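Local coordinates for transcriptional protein SWT1 (Saccharomyces cerevisiae, PDB 4PQZ), which takes part in transcription, probably as an activator, and has RNA endonuclease activity, the part described here being its C-terminal HEPN-like domain, at residues K60-D65 with V91-E96; E96-S101 with H137-K142. One frame throughout, in Å; residues are numbered along the deposited sequence.

Contact 1: residues K60-D65 with V91-E96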
ATOM      1  N   LYS A  60      12.331  -8.311   8.118  1.00 46.54           N
ATOM      2  CA  LYS A  60      13.724  -7.857   8.105  1.00 55.13           C
ATOM      3  C   LYS A  60      14.153  -7.165   9.408  1.00 50.20           C
ATOM      4  O   LYS A  60      15.265  -7.385   9.905  1.00 48.56           O
ATOM      5  CB  LYS A  60      14.012  -6.961   6.892  1.00 57.92           C
ATOM      6  CG  LYS A  60      15.471  -6.519   6.798  1.00 67.14           C
ATOM      7  CD  LYS A  60      15.867  -6.141   5.372  1.00 86.12           C
ATOM      8  CE  LYS A  60      17.365  -5.876   5.287  1.00 99.62           C
ATOM      9  NZ  LYS A  60      18.154  -6.937   5.993  1.00101.23           N
ATOM     10  N   GLU A  61      13.272  -6.344   9.967  1.00 50.89           N
ATOM     11  CA  GLU A  61      13.515  -5.785  11.297  1.00 50.26           C
ATOM     12  C   GLU A  61      13.584  -6.850  12.419  1.00 56.38           C
ATOM     13  O   GLU A  61      14.489  -6.820  13.256  1.00 46.41           O
ATOM     14  CB  GLU A  61      12.457  -4.738  11.641  1.00 45.13           C
ATOM     15  CG  GLU A  61      12.772  -3.909  12.880  1.00 57.33           C
ATOM     16  CD  GLU A  61      13.939  -2.954  12.680  1.00 67.44           C
ATOM     17  OE1 GLU A  61      14.442  -2.845  11.540  1.00 74.56           O
ATOM     18  OE2 GLU A  61      14.354  -2.313  13.674  1.00 66.59           O
ATOM     19  N   TYR A  62      12.646  -7.796  12.415  1.00 55.83           N
ATOM     20  CA  TYR A  62      12.401  -8.650  13.586  1.00 55.79           C
ATOM     21  C   TYR A  62      12.771 -10.130  13.434  1.00 64.47           C
ATOM     22  O   TYR A  62      13.025 -10.822  14.435  1.00 56.24           O
ATOM     23  CB  TYR A  62      10.950  -8.480  14.071  1.00 42.93           C
ATOM     24  CG  TYR A  62      10.703  -7.086  14.603  1.00 39.47           C
ATOM     25  CD1 TYR A  62      11.344  -6.666  15.757  1.00 51.27           C
ATOM     26  CD2 TYR A  62       9.869  -6.184  13.946  1.00 37.53           C
ATOM     27  CE1 TYR A  62      11.169  -5.415  16.264  1.00 39.48           C
ATOM     28  CE2 TYR A  62       9.677  -4.899  14.454  1.00 44.72           C
ATOM     29  CZ  TYR A  62      10.337  -4.523  15.621  1.00 41.90           C
ATOM     30  OH  TYR A  62      10.197  -3.281  16.177  1.00 48.34           O
ATOM     31  N   GLY A  63      12.812 -10.607  12.189  1.00 68.28           N
ATOM     32  CA  GLY A  63      13.245 -11.967  11.894  1.00 64.83           C
ATOM     33  C   GLY A  63      12.454 -13.048  12.601  1.00 70.38           C
ATOM     34  O   GLY A  63      11.246 -13.175  12.414  1.00 81.77           O
ATOM     35  N   GLU A  64      13.156 -13.831  13.413  1.00 75.29           N
ATOM     36  CA  GLU A  64      12.551 -14.849  14.267  1.00 85.39           C
ATOM     37  C   GLU A  64      11.482 -14.287  15.213  1.00 86.04           C
ATOM     38  O   GLU A  64      10.495 -14.958  15.543  1.00 73.85           O
ATOM     39  CB  GLU A  64      13.634 -15.499  15.122  1.00 92.77           C
ATOM     40  CG  GLU A  64      14.277 -16.734  14.533  1.00104.66           C
ATOM     41  CD  GLU A  64      14.959 -17.571  15.605  1.00113.27           C
ATOM     42  OE1 GLU A  64      15.541 -16.977  16.539  1.00113.66           O
ATOM     43  OE2 GLU A  64      14.895 -18.818  15.525  1.00113.37           O
ATOM     44  N   ASP A  65      11.689 -13.057  15.665  1.00 83.32           N
ATOM     45  CA  ASP A  65      10.893 -12.539  16.772  1.00 69.00           C
ATOM     46  C   ASP A  65       9.555 -11.939  16.336  1.00 51.11           C
ATOM     47  O   ASP A  65       8.975 -11.148  17.072  1.00 58.03           O
ATOM     48  CB  ASP A  65      11.712 -11.537  17.604  1.00 53.11           C
ATOM     49  CG  ASP A  65      12.974 -12.167  18.200  1.00 60.61           C
ATOM     50  OD1 ASP A  65      13.968 -11.445  18.455  1.00 52.68           O
ATOM     51  OD2 ASP A  65      12.973 -13.399  18.403  1.00 69.71           O
ATOM     52  N   VAL A  91       7.318   4.406  15.013  1.00 49.26           N
ATOM     53  CA  VAL A  91       8.542   4.886  15.633  1.00 42.78           C
ATOM     54  C   VAL A  91       9.712   3.931  15.406  1.00 52.15           C
ATOM     55  O   VAL A  91      10.831   4.368  15.135  1.00 51.24           O
ATOM     56  CB  VAL A  91       8.297   5.134  17.143  1.00 58.13           C
ATOM     57  CG1 VAL A  91       9.604   5.428  17.873  1.00 48.65           C
ATOM     58  CG2 VAL A  91       7.256   6.266  17.334  1.00 48.80           C
ATOM     59  N   SER A  92       9.447   2.626  15.493  1.00 47.10           N
ATOM     60  CA  SER A  92      10.488   1.610  15.372  1.00 39.61           C
ATOM     61  C   SER A  92      10.953   1.364  13.943  1.00 50.95           C
ATOM     62  O   SER A  92      12.159   1.205  13.677  1.00 54.42           O
ATOM     63  CB  SER A  92       9.997   0.271  15.956  1.00 50.04           C
ATOM     64  OG  SER A  92       9.824   0.345  17.369  1.00 71.07           O
ATOM     65  N   VAL A  93       9.994   1.281  13.020  1.00 38.98           N
ATOM     66  CA  VAL A  93      10.321   0.822  11.673  1.00 38.65           C
ATOM     67  C   VAL A  93       9.881   1.756  10.529  1.00 43.79           C
ATOM     68  O   VAL A  93      10.666   2.038   9.630  1.00 50.11           O
ATOM     69  CB  VAL A  93       9.767  -0.594  11.411  1.00 50.53           C
ATOM     70  CG1 VAL A  93      10.497  -1.205  10.241  1.00 61.51           C
ATOM     71  CG2 VAL A  93       9.941  -1.490  12.641  1.00 55.30           C
ATOM     72  N   PHE A  94       8.639   2.240  10.567  1.00 43.44           N
ATOM     73  CA  PHE A  94       8.047   2.857   9.388  1.00 44.44           C
ATOM     74  C   PHE A  94       8.292   4.359   9.178  1.00 49.96           C
ATOM     75  O   PHE A  94       8.323   4.812   8.048  1.00 47.63           O
ATOM     76  CB  PHE A  94       6.560   2.522   9.294  1.00 40.82           C
ATOM     77  CG  PHE A  94       6.303   1.118   8.900  1.00 45.70           C
ATOM     78  CD1 PHE A  94       6.411   0.730   7.568  1.00 40.90           C
ATOM     79  CD2 PHE A  94       5.983   0.167   9.857  1.00 29.93           C
ATOM     80  CE1 PHE A  94       6.196  -0.603   7.188  1.00 34.63           C
ATOM     81  CE2 PHE A  94       5.760  -1.155   9.499  1.00 34.96           C
ATOM     82  CZ  PHE A  94       5.862  -1.535   8.164  1.00 47.61           C
ATOM     83  N   SER A  95       8.463   5.131  10.246  1.00 50.77           N
ATOM     84  CA  SER A  95       8.684   6.561  10.081  1.00 48.62           C
ATOM     85  C   SER A  95      10.002   6.827   9.368  1.00 39.55           C
ATOM     86  O   SER A  95      10.158   7.834   8.691  1.00 36.12           O
ATOM     87  CB  SER A  95       8.685   7.298  11.421  1.00 59.78           C
ATOM     88  OG  SER A  95       9.865   7.026  12.143  1.00 61.50           O
ATOM     89  N   GLU A  96      10.961   5.938   9.559  1.00 49.85           N
ATOM     90  CA  GLU A  96      12.237   6.058   8.868  1.00 51.26           C
ATOM     91  C   GLU A  96      12.042   6.003   7.359  1.00 49.00           C
ATOM     92  O   GLU A  96      12.688   6.740   6.620  1.00 42.35           O
ATOM     93  CB  GLU A  96      13.183   4.940   9.290  1.00 46.47           C
ATOM     94  CG  GLU A  96      14.536   5.057   8.658  1.00 63.25           C
ATOM     95  CD  GLU A  96      15.319   3.759   8.657  1.00 71.37           C
ATOM     96  OE1 GLU A  96      14.768   2.712   9.065  1.00 58.52           O
ATOM     97  OE2 GLU A  96      16.490   3.799   8.221  1.00 75.28           O
TER

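Contact 2: residues E96-S101 with H137-K142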
ATOM      1  N   GLU A  96      10.961   5.938   9.559  1.00 49.85           N
ATOM      2  CA  GLU A  96      12.237   6.058   8.868  1.00 51.26           C
ATOM      3  C   GLU A  96      12.042   6.003   7.359  1.00 49.00           C
ATOM      4  O   GLU A  96      12.688   6.740   6.620  1.00 42.35           O
ATOM      5  CB  GLU A  96      13.183   4.940   9.290  1.00 46.47           C
ATOM      6  CG  GLU A  96      14.536   5.057   8.658  1.00 63.25           C
ATOM      7  CD  GLU A  96      15.319   3.759   8.657  1.00 71.37           C
ATOM      8  OE1 GLU A  96      14.768   2.712   9.065  1.00 58.52           O
ATOM      9  OE2 GLU A  96      16.490   3.799   8.221  1.00 75.28           O
ATOM     10  N   LEU A  97      11.147   5.123   6.917  1.00 49.00           N
ATOM     11  CA  LEU A  97      10.844   4.976   5.494  1.00 45.70           C
ATOM     12  C   LEU A  97      10.101   6.204   4.957  1.00 42.83           C
ATOM     13  O   LEU A  97      10.110   6.476   3.762  1.00 42.37           O
ATOM     14  CB  LEU A  97      10.030   3.707   5.233  1.00 46.51           C
ATOM     15  CG  LEU A  97      10.620   2.406   5.779  1.00 47.60           C
ATOM     16  CD1 LEU A  97       9.788   1.195   5.390  1.00 33.51           C
ATOM     17  CD2 LEU A  97      12.052   2.259   5.334  1.00 44.97           C
ATOM     18  N   PHE A  98       9.495   6.967   5.855  1.00 48.10           N
ATOM     19  CA  PHE A  98       8.705   8.110   5.448  1.00 36.06           C
ATOM     20  C   PHE A  98       9.400   9.454   5.687  1.00 39.26           C
ATOM     21  O   PHE A  98       8.741  10.500   5.693  1.00 33.63           O
ATOM     22  CB  PHE A  98       7.323   8.084   6.135  1.00 32.95           C
ATOM     23  CG  PHE A  98       6.370   7.072   5.549  1.00 37.87           C
ATOM     24  CD1 PHE A  98       5.529   7.424   4.493  1.00 40.91           C
ATOM     25  CD2 PHE A  98       6.299   5.777   6.056  1.00 40.15           C
ATOM     26  CE1 PHE A  98       4.648   6.496   3.938  1.00 39.81           C
ATOM     27  CE2 PHE A  98       5.422   4.836   5.513  1.00 41.85           C
ATOM     28  CZ  PHE A  98       4.593   5.199   4.449  1.00 40.80           C
ATOM     29  N   THR A  99      10.720   9.444   5.877  1.00 43.47           N
ATOM     30  CA  THR A  99      11.418  10.695   6.209  1.00 47.13           C
ATOM     31  C   THR A  99      11.196  11.817   5.181  1.00 49.23           C
ATOM     32  O   THR A  99      10.939  12.977   5.546  1.00 59.81           O
ATOM     33  CB  THR A  99      12.927  10.498   6.424  1.00 49.01           C
ATOM     34  OG1 THR A  99      13.143   9.349   7.239  1.00 57.50           O
ATOM     35  CG2 THR A  99      13.518  11.718   7.121  1.00 55.49           C
ATOM     36  N   CYS A 100      11.269  11.479   3.900  1.00 49.04           N
ATOM     37  CA  CYS A 100      11.062  12.503   2.867  1.00 46.22           C
ATOM     38  C   CYS A 100       9.605  12.597   2.418  1.00 38.23           C
ATOM     39  O   CYS A 100       9.298  12.815   1.245  1.00 43.68           O
ATOM     40  CB  CYS A 100      12.029  12.286   1.701  1.00 40.48           C
ATOM     41  SG  CYS A 100      13.741  12.354   2.302  1.00 54.18           S
ATOM     42  N   SER A 101       8.714  12.443   3.389  1.00 46.63           N
ATOM     43  CA  SER A 101       7.286  12.568   3.181  1.00 55.18           C
ATOM     44  C   SER A 101       6.757  13.525   4.239  1.00 53.07           C
ATOM     45  O   SER A 101       7.375  13.714   5.284  1.00 61.79           O
ATOM     46  CB  SER A 101       6.619  11.197   3.340  1.00 58.73           C
ATOM     47  OG  SER A 101       5.227  11.266   3.091  1.00 59.09           O
ATOM     48  N   HIS A 137       5.988   3.841  -2.815  1.00 46.10           N
ATOM     49  CA  HIS A 137       7.331   4.357  -3.015  1.00 42.00           C
ATOM     50  C   HIS A 137       8.147   4.419  -1.727  1.00 45.49           C
ATOM     51  O   HIS A 137       9.255   3.894  -1.672  1.00 41.94           O
ATOM     52  CB  HIS A 137       7.282   5.733  -3.688  1.00 46.16           C
ATOM     53  CG  HIS A 137       7.064   5.663  -5.168  1.00 56.28           C
ATOM     54  ND1 HIS A 137       6.609   6.733  -5.913  1.00 56.30           N
ATOM     55  CD2 HIS A 137       7.248   4.651  -6.048  1.00 59.77           C
ATOM     56  CE1 HIS A 137       6.518   6.380  -7.177  1.00 52.08           C
ATOM     57  NE2 HIS A 137       6.894   5.115  -7.288  1.00 53.92           N
ATOM     58  N   PHE A 138       7.600   5.061  -0.697  1.00 41.89           N
ATOM     59  CA  PHE A 138       8.276   5.152   0.602  1.00 39.51           C
ATOM     60  C   PHE A 138       8.452   3.781   1.255  1.00 39.93           C
ATOM     61  O   PHE A 138       9.507   3.490   1.812  1.00 44.40           O
ATOM     62  CB  PHE A 138       7.537   6.124   1.537  1.00 44.18           C
ATOM     63  CG  PHE A 138       7.466   7.538   0.995  1.00 42.62           C
ATOM     64  CD1 PHE A 138       8.623   8.288   0.866  1.00 32.75           C
ATOM     65  CD2 PHE A 138       6.252   8.097   0.604  1.00 40.43           C
ATOM     66  CE1 PHE A 138       8.581   9.583   0.341  1.00 47.45           C
ATOM     67  CE2 PHE A 138       6.194   9.385   0.083  1.00 52.96           C
ATOM     68  CZ  PHE A 138       7.362  10.135  -0.050  1.00 35.12           C
ATOM     69  N   LEU A 139       7.430   2.936   1.146  1.00 37.34           N
ATOM     70  CA  LEU A 139       7.482   1.584   1.696  1.00 33.43           C
ATOM     71  C   LEU A 139       8.468   0.678   0.957  1.00 33.99           C
ATOM     72  O   LEU A 139       8.868  -0.357   1.492  1.00 36.14           O
ATOM     73  CB  LEU A 139       6.094   0.930   1.729  1.00 43.54           C
ATOM     74  CG  LEU A 139       4.967   1.537   2.575  1.00 40.08           C
ATOM     75  CD1 LEU A 139       3.679   0.756   2.322  1.00 31.32           C
ATOM     76  CD2 LEU A 139       5.302   1.554   4.049  1.00 33.71           C
ATOM     77  N   PHE A 140       8.860   1.062  -0.263  1.00 40.69           N
ATOM     78  CA  PHE A 140       9.870   0.306  -1.030  1.00 45.15           C
ATOM     79  C   PHE A 140      11.264   0.931  -0.931  1.00 50.39           C
ATOM     80  O   PHE A 140      12.228   0.391  -1.475  1.00 52.62           O
ATOM     81  CB  PHE A 140       9.478   0.198  -2.519  1.00 39.37           C
ATOM     82  CG  PHE A 140       8.626  -1.010  -2.850  1.00 43.89           C
ATOM     83  CD1 PHE A 140       7.397  -1.205  -2.235  1.00 42.55           C
ATOM     84  CD2 PHE A 140       9.057  -1.945  -3.783  1.00 44.73           C
ATOM     85  CE1 PHE A 140       6.619  -2.306  -2.537  1.00 40.90           C
ATOM     86  CE2 PHE A 140       8.277  -3.058  -4.090  1.00 44.28           C
ATOM     87  CZ  PHE A 140       7.050  -3.229  -3.467  1.00 43.54           C
ATOM     88  N   SER A 141      11.365   2.060  -0.227  1.00 50.19           N
ATOM     89  CA  SER A 141      12.546   2.924  -0.313  1.00 51.69           C
ATOM     90  C   SER A 141      13.873   2.273   0.132  1.00 48.47           C
ATOM     91  O   SER A 141      14.956   2.789  -0.170  1.00 47.50           O
ATOM     92  CB  SER A 141      12.319   4.243   0.438  1.00 44.48           C
ATOM     93  OG  SER A 141      12.337   4.048   1.846  1.00 47.28           O
ATOM     94  N   LYS A 142      13.796   1.151   0.835  1.00 47.70           N
ATOM     95  CA  LYS A 142      15.007   0.450   1.233  1.00 43.20           C
ATOM     96  C   LYS A 142      15.052  -0.949   0.655  1.00 50.63           C
ATOM     97  O   LYS A 142      15.893  -1.754   1.040  1.00 62.50           O
ATOM     98  CB  LYS A 142      15.146   0.401   2.758  1.00 49.91           C
ATOM     99  CG  LYS A 142      15.205   1.786   3.407  1.00 53.84           C
ATOM    100  CD  LYS A 142      15.584   1.659   4.865  1.00 71.21           C
ATOM    101  CE  LYS A 142      16.714   2.599   5.239  1.00 82.15           C
ATOM    102  NZ  LYS A 142      17.332   2.182   6.537  1.00 89.60           N
TER

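Contact 1: residues K60-D65 with V91-E96
The end of helix 35-62 approaches helix 90-97 where the latter makes a wider pi-type turn at 91-94, Glu-61 and Val-93 being nearest in the backbone, their CA atoms 7.3 Å apart. Across this gap one valine methyl does most of the touching. Val-93 lays CG2 between two side chains of the helix end: Glu-61 CG lies 3.7 Å from Val-93 CG2, and Tyr-62 CE2 is 3.9 Å from the same methyl, which meets the ring obliquely. The glutamate and valine side chains run antiparallel past one another, the aliphatic part of the glutamate doing the packing. A bend at chi2 (70°) turns its carboxylate aside; OE2 stands 4.1 Å from Ser-92 O, an approach of two acceptors that makes no bond. The same Glu-61 CG also rests 3.6 Å above one face of the Tyr-62 ring, offset toward its rim, and thus touches both the ring and the valine. Tyr-62 reaches across with its hydroxyl: OH comes 3.6 Å from Ser-92 CB, a van der Waals approach. With CG anti to the carbonyl carbon (chi1 -66°), the ring brings its hydroxyl end to helix 90-97, although the bond to CB does not point at that segment. Ile-69 also touches this tyrosine, and Thr-57, one turn before Glu-61 on helix 35-62, meets Val-93. Gly-63, next in the chain after Tyr-62, has positive phi and is the first residue to leave the helical course. The whole is a small, partly buried helix-helix packing contact in the all-helical HEPN-like fold.

Contact 2: residues E96-S101 with H137-K142
Leu-97 and Phe-138 are the closest backbone neighbours, with CA atoms 5.5 Å apart, where the ends of helices 90-97 and 122-139 meet in the all-helical HEPN-like fold. Aromatic groups make one part of the contact. The Phe-98 and Phe-138 rings lie obliquely, planes at 37°, in neither a stack nor an edge-to-face pair; their side chains cross at about a right angle. It is the CB of Phe-138 that sits over a face of the Phe-98 ring, 4.0 Å from its centroid and 23° off the normal, a CH-pi contact. A second one follows on the Phe-138 ring, where Ser-101 CB lies over one face, 3.8 Å from the ring centroid. The type I turn from Phe-98 to Ser-101 brings this serine back to the ring, and Ser-101 OG is bonded to the backbone N of Ile-103. Aliphatic contacts extend the patch: Leu-139 CD2 meets Phe-98 CE2 at 3.6 Å, obliquely to the ring, and Leu-97 CD2 packs against the methylenes of Lys-142, 3.6 Å from its CD. Thr-57 and Ala-53 of helix 35-62 touch Leu-97 and Leu-139 respectively. Local polar bonds brace each segment: Thr-99 OG1 donates to Glu-96 O from a position tilted 34° out of the carbonyl plane, whereas Phe-138 O accepts from both Ser-141 N and Ser-141 OG. Charge completes the outer rim. Glu-96, extended beyond CG, is crossed at about a right angle by Lys-142, whose chain bends at chi3, and the modelled 2.5 Å from Lys-142 NZ to Glu-96 OE2 is very short, making the exact length of this salt bridge doubtful.

Helix 90-97 serves both contacts, which follow one another along the chain and have centres 13 Å apart. Contact 1 sets its middle against the end of helix 35-62; contact 2 sets its end, and the turn after it, against the end of helix 122-139. Glu-96 belongs to both segments but makes its salt bridge in contact 2. The two also meet directly, since Phe-94 CD1 lies 3.8 Å from Leu-139 CD2, a packing contact that joins them. Phe-94 further touches Thr-57 and Leu-58, and Leu-139 touches Ala-53, so helix 35-62 is a shared neighbour of both contacts. Contact 1 lies about 17 Å and contact 2 about 12 Å from the chain centre, measured between centres.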